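PDB 4BZP: bifunctional enzyme cysn/cysc from Mycobacterium tuberculosis, which probably phosphorylates adenylyl sulfate (APS) at its 3' hydroxyl with ATP, a step of sulfate assimilation, and binds ADP in its nucleotide pocket. Local coordinates for residues L94-H99 and N150-L155; N43-L48 and A60-R65; R120-P123 and Y127-A130. All coordinates share one frame; numbering follows the deposited sequence.

Contact 1 (L94-H99 and N150-L155); sequences LARKVH and NPDLRL. With EDO (1,2-ethanediol), chain G.
Arg96, on helix 89-101, and Asp152, just ahead of edge strand 153-155, are the two residues that touch here, and their contact is a single salt bridge. The two side chains approach from opposite directions. Arg96 leaves the helix with CG anti to the backbone N (chi1 177°) and bends at chi3, which brings the guanidinium across to the carboxylate. Arg96 NH2 donates to Asp152 OD2 at 2.8 Å, with an N-H...O angle of 153°. The oxygen is met on its syn side and lies close to the guanidinium plane, although the two flat groups are turned 53° apart. This is the close-fitting part of the contact: OD2 also accepts from the backbone N of Glu108, and the Arg96 side chain rests on Phe106, so strand 106-111 lines the bridge.

The other carboxylate oxygen belongs to the looser, watery side. Asp152 OD1 lies 4.2 Å from Arg96 NH2 and is linked to Arg96 NH1 through water modelled at two positions too close together to be filled at once, so the details of that bridge are doubtful. A further water accepts from Arg96 NH2 at 2.9 Å and reaches Asn150 O only weakly. The backbone between Pro151 and Arg154 holds an ethanediol, probably from the crystallisation liquor: its O2 donates to Pro151 O at 2.8 Å, and Arg154 N donates to its O1 at 2.9 Å.

With just 73 Å² buried, the helix and the strand approach are joined by charge and solvent more than by apolar fit. Asp152 OD2 is held by a guanidinium NH and a backbone NH, a pairing that would be expected to favour the ionised carboxylate.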
loop_
_atom_site.group_PDB
_atom_site.type_symbol
_atom_site.label_atom_id
_atom_site.label_comp_id
_atom_site.label_asym_id
_atom_site.label_seq_id
_atom_site.Cartn_x
_atom_site.Cartn_y
_atom_site.Cartn_z
ATOM N N LEU A 94 -6.849 16.140 4.885
ATOM C CA LEU A 94 -7.310 15.043 4.034
ATOM C C LEU A 94 -6.787 13.727 4.562
ATOM O O LEU A 94 -7.499 12.724 4.573
ATOM C CB LEU A 94 -6.874 15.258 2.565
ATOM C CG LEU A 94 -7.621 16.372 1.813
ATOM C CD1 LEU A 94 -6.875 16.785 0.544
ATOM C CD2 LEU A 94 -9.073 15.945 1.577
ATOM N N ALA A 95 -5.497 13.682 4.894
ATOM C CA ALA A 95 -4.889 12.457 5.384
ATOM C C ALA A 95 -5.560 11.999 6.702
ATOM O O ALA A 95 -5.827 10.794 6.864
ATOM C CB ALA A 95 -3.412 12.631 5.606
ATOM N N ARG A 96 -5.888 12.923 7.579
ATOM C CA ARG A 96 -6.575 12.586 8.820
ATOM C C ARG A 96 -7.946 11.975 8.471
ATOM O O ARG A 96 -8.318 10.961 9.049
ATOM C CB ARG A 96 -6.714 13.786 9.692
ATOM C CG ARG A 96 -7.485 13.443 10.948
ATOM C CD ARG A 96 -7.673 14.655 11.818
ATOM N NE ARG A 96 -6.430 15.107 12.467
ATOM C CZ ARG A 96 -5.964 14.659 13.615
ATOM N NH1 ARG A 96 -6.501 13.613 14.248
ATOM N NH2 ARG A 96 -4.840 15.190 14.116
ATOM N N LYS A 97 -8.650 12.591 7.532
ATOM C CA LYS A 97 -10.017 12.130 7.200
ATOM C C LYS A 97 -9.949 10.721 6.610
ATOM O O LYS A 97 -10.810 9.872 6.904
ATOM C CB LYS A 97 -10.667 13.099 6.227
ATOM C CG LYS A 97 -12.014 12.594 5.756
ATOM C CD LYS A 97 -12.668 13.672 4.936
ATOM C CE LYS A 97 -13.895 13.103 4.228
ATOM N NZ LYS A 97 -14.819 12.586 5.255
ATOM N N VAL A 98 -8.979 10.378 5.787
ATOM C CA VAL A 98 -8.827 9.036 5.292
ATOM C C VAL A 98 -8.754 8.065 6.472
ATOM O O VAL A 98 -9.332 6.961 6.440
ATOM C CB VAL A 98 -7.604 8.911 4.335
ATOM C CG1 VAL A 98 -7.239 7.478 4.069
ATOM C CG2 VAL A 98 -7.890 9.619 3.006
ATOM N N HIS A 99 -7.961 8.403 7.464
ATOM C CA HIS A 99 -7.812 7.533 8.642
ATOM C C HIS A 99 -9.099 7.470 9.437
ATOM O O HIS A 99 -9.541 6.348 9.775
ATOM C CB HIS A 99 -6.658 8.028 9.499
ATOM C CG HIS A 99 -5.328 7.649 8.941
ATOM N ND1 HIS A 99 -4.794 8.253 7.820
ATOM C CD2 HIS A 99 -4.462 6.681 9.292
ATOM C CE1 HIS A 99 -3.632 7.686 7.537
ATOM N NE2 HIS A 99 -3.417 6.714 8.404
ATOM N N ASN A 150 -3.221 22.958 15.290
ATOM C CA ASN A 150 -3.740 22.071 16.342
ATOM C C ASN A 150 -3.070 20.683 16.307
ATOM O O ASN A 150 -3.762 19.707 16.196
ATOM C CB ASN A 150 -5.266 21.919 16.196
ATOM C CG ASN A 150 -5.993 23.230 16.409
ATOM O OD1 ASN A 150 -6.043 23.707 17.524
ATOM N ND2 ASN A 150 -6.520 23.840 15.328
ATOM N N PRO A 151 -1.734 20.644 16.211
ATOM C CA PRO A 151 -1.150 19.308 16.162
ATOM C C PRO A 151 -1.367 18.506 17.433
ATOM O O PRO A 151 -1.570 19.093 18.503
ATOM C CB PRO A 151 0.356 19.597 15.976
ATOM C CG PRO A 151 0.549 20.928 16.710
ATOM C CD PRO A 151 -0.720 21.685 16.452
ATOM N N ASP A 152 -1.348 17.196 17.343
ATOM C CA ASP A 152 -1.430 16.372 18.531
ATOM C C ASP A 152 -0.184 16.479 19.405
ATOM O O ASP A 152 -0.284 16.314 20.615
ATOM C CB ASP A 152 -1.639 14.908 18.162
ATOM C CG ASP A 152 -2.960 14.699 17.463
ATOM O OD1 ASP A 152 -3.996 14.783 18.179
ATOM O OD2 ASP A 152 -3.062 14.593 16.244
ATOM N N LEU A 153 0.985 16.743 18.818
ATOM C CA LEU A 153 2.229 16.838 19.531
ATOM C C LEU A 153 3.134 17.770 18.764
ATOM O O LEU A 153 3.217 17.721 17.531
ATOM C CB LEU A 153 2.870 15.456 19.623
ATOM C CG LEU A 153 4.236 15.357 20.302
ATOM C CD1 LEU A 153 4.159 15.789 21.770
ATOM C CD2 LEU A 153 4.760 13.943 20.174
ATOM N N ARG A 154 3.833 18.645 19.451
ATOM C CA ARG A 154 4.790 19.557 18.862
ATOM C C ARG A 154 6.151 19.172 19.399
ATOM O O ARG A 154 6.378 19.202 20.608
ATOM C CB ARG A 154 4.437 21.008 19.243
ATOM C CG ARG A 154 5.373 22.062 18.634
ATOM C CD ARG A 154 5.090 23.512 19.060
ATOM N NE ARG A 154 3.662 23.767 19.075
ATOM C CZ ARG A 154 3.043 24.409 18.089
ATOM N NH1 ARG A 154 3.734 24.864 17.065
ATOM N NH2 ARG A 154 1.749 24.591 18.157
ATOM N N LEU A 155 7.078 18.768 18.537
ATOM C CA LEU A 155 8.451 18.403 18.876
ATOM C C LEU A 155 9.349 19.592 18.655
ATOM O O LEU A 155 9.252 20.239 17.617
ATOM C CB LEU A 155 8.930 17.242 18.044
ATOM C CG LEU A 155 8.129 15.933 18.197
ATOM C CD1 LEU A 155 8.628 14.838 17.265
ATOM C CD2 LEU A 155 8.158 15.439 19.646
HETATM C C1 EDO G . 1.986 20.227 21.991
HETATM O O1 EDO G . 2.866 19.140 22.151
HETATM C C2 EDO G . 0.604 19.832 21.554
HETATM O O2 EDO G . 0.586 19.960 20.151
HETATM O O HOH W 1 -6.296 14.094 17.194
HETATM O O HOH W 2 -5.765 12.958 16.886
HETATM O O HOH W 3 -4.444 17.998 13.386
#

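Contact 2 (N43-L48 and A60-R65); sequences NLRHGL and AENLRR
Arg45 with Asn62 and Leu48 with Arg65 make the two close approaches between 43-48 and helix 56-75, neither of them a hydrogen bond. Leu44 comes first along the chain; it points toward the helix and packs on Leu66, but its side chain stays more than 5 Å from 60-65.

Arg45 follows, its chain extended from CG to NE and crossing Asn62 at about a right angle. Asn62 OD1 lies over one face of the Arg45 guanidinium, and the amide and guanidinium planes are 29° apart. Arg45 NH2 is 3.8 Å from Asn62 CB, and Arg45 NE is 3.9 Å from Asn62 OD1. Asn62 presents its amide because CG stands anti to the backbone N (chi1 -179°). Beyond it, Arg45 binds Gly53 O through NH1 and makes a cation-pi contact with Phe54.

The type I turn from Leu44 to Gly47, which includes Arg45, leads on to Leu48. Leu48 O lies 3.7 Å from Arg65 NH1, near the guanidinium plane. That guanidinium is held by other groups: NH2 forms a salt bridge with Asp51, NH1 binds Asn49 OD1, and Arg65 NE donates to Glu61 OE2 at 2.9 Å. Glu61 is gripped in turn by Arg64 side-on, NE to OE1 and NH2 to OE2. Glu61 OE2 accepts from both arginines, Arg64 on its syn side and Arg65 on its anti side.

Segment 43-48 thus packs against helix 56-75, where Leu48 also meets Val69. It faces the second subunit as well: Gly47 O and Leu48 O accept from Arg64 of that subunit, and Leu44 packs against its Leu72, part of a helix 56-75.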
loop_
_atom_site.group_PDB
_atom_site.type_symbol
_atom_site.label_atom_id
_atom_site.label_comp_id
_atom_site.label_asym_id
_atom_site.label_seq_id
_atom_site.Cartn_x
_atom_site.Cartn_y
_atom_site.Cartn_z
ATOM N N ASN A 43 10.816 6.529 -0.839
ATOM C CA ASN A 43 10.890 5.104 -1.148
ATOM C C ASN A 43 9.765 4.685 -2.146
ATOM O O ASN A 43 10.013 4.007 -3.132
ATOM C CB ASN A 43 10.815 4.271 0.163
ATOM C CG ASN A 43 12.031 4.489 1.091
ATOM O OD1 ASN A 43 13.139 4.701 0.620
ATOM N ND2 ASN A 43 11.823 4.405 2.408
ATOM N N LEU A 44 8.579 5.177 -1.926
ATOM C CA LEU A 44 7.403 4.786 -2.748
ATOM C C LEU A 44 7.453 5.364 -4.155
ATOM O O LEU A 44 6.918 4.817 -5.093
ATOM C CB LEU A 44 6.133 5.307 -2.117
ATOM C CG LEU A 44 5.442 4.764 -0.866
ATOM C CD1 LEU A 44 4.077 5.407 -0.716
ATOM C CD2 LEU A 44 5.304 3.266 -0.943
ATOM N N ARG A 45 8.083 6.513 -4.300
ATOM C CA ARG A 45 8.169 7.116 -5.639
ATOM C C ARG A 45 8.927 6.260 -6.661
ATOM O O ARG A 45 8.778 6.482 -7.856
ATOM C CB ARG A 45 8.752 8.532 -5.554
ATOM C CG ARG A 45 7.690 9.551 -5.182
ATOM C CD ARG A 45 8.314 10.936 -5.088
ATOM N NE ARG A 45 7.347 12.017 -4.933
ATOM C CZ ARG A 45 6.654 12.567 -5.929
ATOM N NH1 ARG A 45 6.772 12.099 -7.190
ATOM N NH2 ARG A 45 5.863 13.609 -5.680
ATOM N N HIS A 46 9.707 5.306 -6.210
ATOM C CA HIS A 46 10.451 4.441 -7.127
ATOM C C HIS A 46 9.575 3.271 -7.678
ATOM O O HIS A 46 9.898 2.650 -8.680
ATOM C CB HIS A 46 11.667 3.843 -6.403
ATOM C CG HIS A 46 12.545 4.869 -5.748
ATOM N ND1 HIS A 46 13.071 5.945 -6.436
ATOM C CD2 HIS A 46 12.978 4.988 -4.469
ATOM C CE1 HIS A 46 13.791 6.680 -5.609
ATOM N NE2 HIS A 46 13.756 6.119 -4.411
ATOM N N GLY A 47 8.474 3.009 -6.991
ATOM C CA GLY A 47 7.611 1.829 -7.266
ATOM C C GLY A 47 6.165 2.258 -7.423
ATOM O O GLY A 47 5.755 2.696 -8.485
ATOM N N LEU A 48 5.415 2.213 -6.343
ATOM C CA LEU A 48 3.995 2.558 -6.352
ATOM C C LEU A 48 3.722 3.873 -7.042
ATOM O O LEU A 48 2.813 3.971 -7.848
ATOM C CB LEU A 48 3.441 2.584 -4.934
ATOM C CG LEU A 48 1.977 2.996 -4.811
ATOM C CD1 LEU A 48 1.048 2.064 -5.559
ATOM C CD2 LEU A 48 1.580 3.113 -3.346
ATOM N N ALA A 60 0.514 16.606 -3.991
ATOM C CA ALA A 60 -0.693 16.364 -3.266
ATOM C C ALA A 60 -1.141 14.902 -3.420
ATOM O O ALA A 60 -1.551 14.252 -2.447
ATOM C CB ALA A 60 -1.826 17.283 -3.615
ATOM N N GLU A 61 -1.040 14.372 -4.630
ATOM C CA GLU A 61 -1.468 12.994 -4.897
ATOM C C GLU A 61 -0.526 12.014 -4.212
ATOM O O GLU A 61 -0.994 10.988 -3.736
ATOM C CB GLU A 61 -1.515 12.791 -6.416
ATOM C CG GLU A 61 -1.830 11.362 -6.825
ATOM C CD GLU A 61 -3.229 10.896 -6.443
ATOM O OE1 GLU A 61 -4.090 11.672 -6.007
ATOM O OE2 GLU A 61 -3.452 9.676 -6.585
ATOM N N ASN A 62 0.765 12.285 -4.156
ATOM C CA ASN A 62 1.710 11.498 -3.396
ATOM C C ASN A 62 1.225 11.343 -1.957
ATOM O O ASN A 62 1.176 10.225 -1.435
ATOM C CB ASN A 62 3.087 12.143 -3.485
ATOM C CG ASN A 62 4.119 11.394 -2.751
ATOM O OD1 ASN A 62 4.426 10.248 -3.103
ATOM N ND2 ASN A 62 4.677 12.001 -1.714
ATOM N N LEU A 63 0.832 12.432 -1.317
ATOM C CA LEU A 63 0.379 12.418 0.048
ATOM C C LEU A 63 -0.942 11.706 0.141
ATOM O O LEU A 63 -1.138 10.955 1.124
ATOM C CB LEU A 63 0.297 13.821 0.630
ATOM C CG LEU A 63 1.609 14.574 0.746
ATOM C CD1 LEU A 63 1.374 16.028 1.030
ATOM C CD2 LEU A 63 2.494 13.936 1.807
ATOM N N ARG A 64 -1.866 11.914 -0.785
ATOM C CA ARG A 64 -3.137 11.204 -0.753
ATOM C C ARG A 64 -2.902 9.690 -0.766
ATOM O O ARG A 64 -3.475 8.943 0.016
ATOM C CB ARG A 64 -4.004 11.632 -1.938
ATOM C CG ARG A 64 -5.426 11.121 -1.852
ATOM C CD ARG A 64 -6.241 11.297 -3.160
ATOM N NE ARG A 64 -5.770 10.402 -4.189
ATOM C CZ ARG A 64 -6.125 9.100 -4.275
ATOM N NH1 ARG A 64 -6.972 8.575 -3.404
ATOM N NH2 ARG A 64 -5.607 8.372 -5.214
ATOM N N ARG A 65 -2.041 9.236 -1.671
ATOM C CA ARG A 65 -1.791 7.810 -1.766
ATOM C C ARG A 65 -1.100 7.336 -0.489
ATOM O O ARG A 65 -1.423 6.224 0.014
ATOM C CB ARG A 65 -0.946 7.502 -2.972
ATOM C CG ARG A 65 -1.627 7.764 -4.294
ATOM C CD ARG A 65 -0.757 7.337 -5.417
ATOM N NE ARG A 65 -1.209 7.861 -6.710
ATOM C CZ ARG A 65 -0.544 7.633 -7.849
ATOM N NH1 ARG A 65 0.563 6.962 -7.828
ATOM N NH2 ARG A 65 -0.987 8.206 -8.953
#

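Contact 3 (R120-P123 and Y127-A130); sequences RRDP and YAKA. With ADP (adenosine-5'-diphosphate), chain C.
Asp122 clasps the start of helix 126-131 through the backbone amides of Tyr127 and Ala128, tying together two short helices beside the nucleotide site of this P-loop kinase. It is the first residue past helix 115-121 to leave helical angles, and its positive phi (35°) turns the chain between the two helices. From there Asp122 CB heads toward the second helix and passes 4.1 Å from Tyr127 CD1. Asp122 CG, set anti to the backbone N, comes next, 3.5 Å from Tyr127 CB.

At the tip the carboxylate divides its work. Asp122 OD1 accepts from Tyr127 N at 2.8 Å and also sits at the edge of the tyrosine ring, in its plane, near CD1; ring and carboxylate are nearly perpendicular (87°). Asp122 OD2 accepts from Ala128 N at 3.1 Å and brushes that residue's CB. Both N-H groups come from above the carboxylate plane. Two amides at the beginning of a helix probably help to stabilise the negative charge, and the double grip limits rotation of the carboxylate.

The neighbours of Asp122 serve the ligand. Arg121 lays its guanidinium over the adenine of ADP, with ADP C8 3.4 Å above the guanidinium plane, while Arg121 NH1 binds Gly15 O. Pro123 touches the sugar side, Pro123 CG lying 3.6 Å from ADP C5'. The Tyr127 ring also packs on Leu115 and Cys118 of the preceding helix and meets Phe138 edge-to-face, and its OH donates to the backbone oxygen of Ser14.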
loop_
_atom_site.group_PDB
_atom_site.type_symbol
_atom_site.label_atom_id
_atom_site.label_comp_id
_atom_site.label_asym_id
_atom_site.label_seq_id
_atom_site.Cartn_x
_atom_site.Cartn_y
_atom_site.Cartn_z
ATOM N N ARG A 120 20.901 25.074 8.838
ATOM C CA ARG A 120 22.220 24.710 9.374
ATOM C C ARG A 120 22.451 23.215 9.467
ATOM O O ARG A 120 23.571 22.744 9.153
ATOM C CB ARG A 120 22.462 25.322 10.737
ATOM C CG ARG A 120 23.838 24.972 11.291
ATOM C CD ARG A 120 25.011 25.467 10.422
ATOM N NE ARG A 120 26.356 24.993 10.832
ATOM C CZ ARG A 120 26.940 23.873 10.399
ATOM N NH1 ARG A 120 26.336 23.014 9.576
ATOM N NH2 ARG A 120 28.145 23.570 10.852
ATOM N N ARG A 121 21.399 22.441 9.705
ATOM C CA ARG A 121 21.496 20.994 9.676
ATOM C C ARG A 121 21.802 20.508 8.226
ATOM O O ARG A 121 22.787 19.781 7.954
ATOM C CB ARG A 121 20.198 20.384 10.229
ATOM C CG ARG A 121 20.013 20.548 11.729
ATOM C CD ARG A 121 18.544 20.303 12.046
ATOM N NE ARG A 121 18.335 20.297 13.480
ATOM C CZ ARG A 121 17.198 19.940 14.043
ATOM N NH1 ARG A 121 16.225 19.437 13.303
ATOM N NH2 ARG A 121 17.048 19.977 15.369
ATOM N N ASP A 122 20.885 20.830 7.308
ATOM C CA ASP A 122 21.017 20.479 5.881
ATOM C C ASP A 122 21.710 19.122 5.610
ATOM O O ASP A 122 22.685 19.061 4.876
ATOM C CB ASP A 122 21.692 21.607 5.104
ATOM C CG ASP A 122 21.478 21.489 3.595
ATOM O OD1 ASP A 122 20.515 20.872 3.186
ATOM O OD2 ASP A 122 22.321 22.028 2.854
ATOM N N PRO A 123 21.186 18.026 6.155
ATOM C CA PRO A 123 21.877 16.742 6.165
ATOM C C PRO A 123 22.152 16.128 4.815
ATOM O O PRO A 123 23.118 15.387 4.651
ATOM C CB PRO A 123 20.896 15.893 6.989
ATOM C CG PRO A 123 19.624 16.476 6.785
ATOM C CD PRO A 123 19.933 17.936 6.930
ATOM N N TYR A 127 19.205 22.172 1.065
ATOM C CA TYR A 127 19.172 23.648 1.236
ATOM C C TYR A 127 20.263 24.240 0.373
ATOM O O TYR A 127 20.020 25.271 -0.266
ATOM C CB TYR A 127 19.331 24.106 2.693
ATOM C CG TYR A 127 18.059 23.920 3.492
ATOM C CD1 TYR A 127 17.824 22.738 4.144
ATOM C CD2 TYR A 127 17.130 24.934 3.609
ATOM C CE1 TYR A 127 16.634 22.558 4.880
ATOM C CE2 TYR A 127 15.967 24.796 4.300
ATOM C CZ TYR A 127 15.711 23.591 4.952
ATOM O OH TYR A 127 14.502 23.431 5.601
ATOM N N ALA A 128 21.465 23.651 0.353
ATOM C CA ALA A 128 22.541 24.215 -0.507
ATOM C C ALA A 128 22.098 24.192 -1.966
ATOM O O ALA A 128 22.346 25.172 -2.687
ATOM C CB ALA A 128 23.825 23.443 -0.308
ATOM N N LYS A 129 21.445 23.128 -2.427
ATOM C CA LYS A 129 20.941 23.114 -3.810
ATOM C C LYS A 129 19.891 24.212 -3.993
ATOM O O LYS A 129 19.884 24.937 -5.061
ATOM C CB LYS A 129 20.342 21.784 -4.173
ATOM C CG LYS A 129 21.304 20.751 -4.616
ATOM C CD LYS A 129 20.577 19.624 -5.324
ATOM C CE LYS A 129 21.466 18.482 -5.711
ATOM N NZ LYS A 129 20.821 17.777 -6.851
ATOM N N ALA A 130 18.965 24.385 -3.072
ATOM C CA ALA A 130 17.908 25.389 -3.216
ATOM C C ALA A 130 18.510 26.770 -3.315
ATOM O O ALA A 130 18.075 27.602 -4.151
ATOM C CB ALA A 130 16.932 25.305 -2.047
HETATM P PB ADP C . 13.601 15.563 8.022
HETATM O O1B ADP C . 13.991 16.165 6.631
HETATM O O2B ADP C . 12.487 16.304 8.687
HETATM O O3B ADP C . 13.451 14.081 7.955
HETATM P PA ADP C . 16.025 14.898 9.519
HETATM O O1A ADP C . 16.823 14.398 8.386
HETATM O O2A ADP C . 15.415 13.880 10.435
HETATM O O3A ADP C . 14.888 15.850 8.955
HETATM O "O5'" ADP C . 16.819 15.938 10.462
HETATM C "C5'" ADP C . 17.839 16.740 9.917
HETATM C "C4'" ADP C . 19.102 16.446 10.734
HETATM O "O4'" ADP C . 19.023 17.190 11.934
HETATM C "C3'" ADP C . 19.418 14.989 11.105
HETATM O "O3'" ADP C . 20.529 14.555 10.356
HETATM C "C2'" ADP C . 19.876 15.078 12.515
HETATM O "O2'" ADP C . 21.315 14.860 12.510
HETATM C "C1'" ADP C . 19.591 16.463 13.004
HETATM N N9 ADP C . 18.577 16.458 14.071
HETATM C C8 ADP C . 17.248 16.213 13.871
HETATM N N7 ADP C . 16.536 16.271 15.010
HETATM C C5 ADP C . 17.459 16.602 15.972
HETATM C C6 ADP C . 17.346 16.789 17.396
HETATM N N6 ADP C . 16.165 16.706 18.043
HETATM N N1 ADP C . 18.518 17.076 18.017
HETATM C C2 ADP C . 19.678 17.164 17.375
HETATM N N3 ADP C . 19.878 16.969 16.046
HETATM C C4 ADP C . 18.768 16.641 15.353
#

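In the fold
From the N terminus, contact 2 is the first to close: helix 41-44 and its turn come back on helix 56-75 after an excursion of 11 residues, at the face shared with the second subunit. Contact 1 opens later, on helix 89-101, and closes only at 150-155, where the chain enters edge strand 153-155 of the parallel sheet. Contact 3 both opens and closes within that long excursion, joining helices 115-121 and 126-131 beside ADP. No two contacts cross, and none touches another. The centres of contacts 1 and 3 lie about 27 Å apart, on opposite sides of the chain's centre.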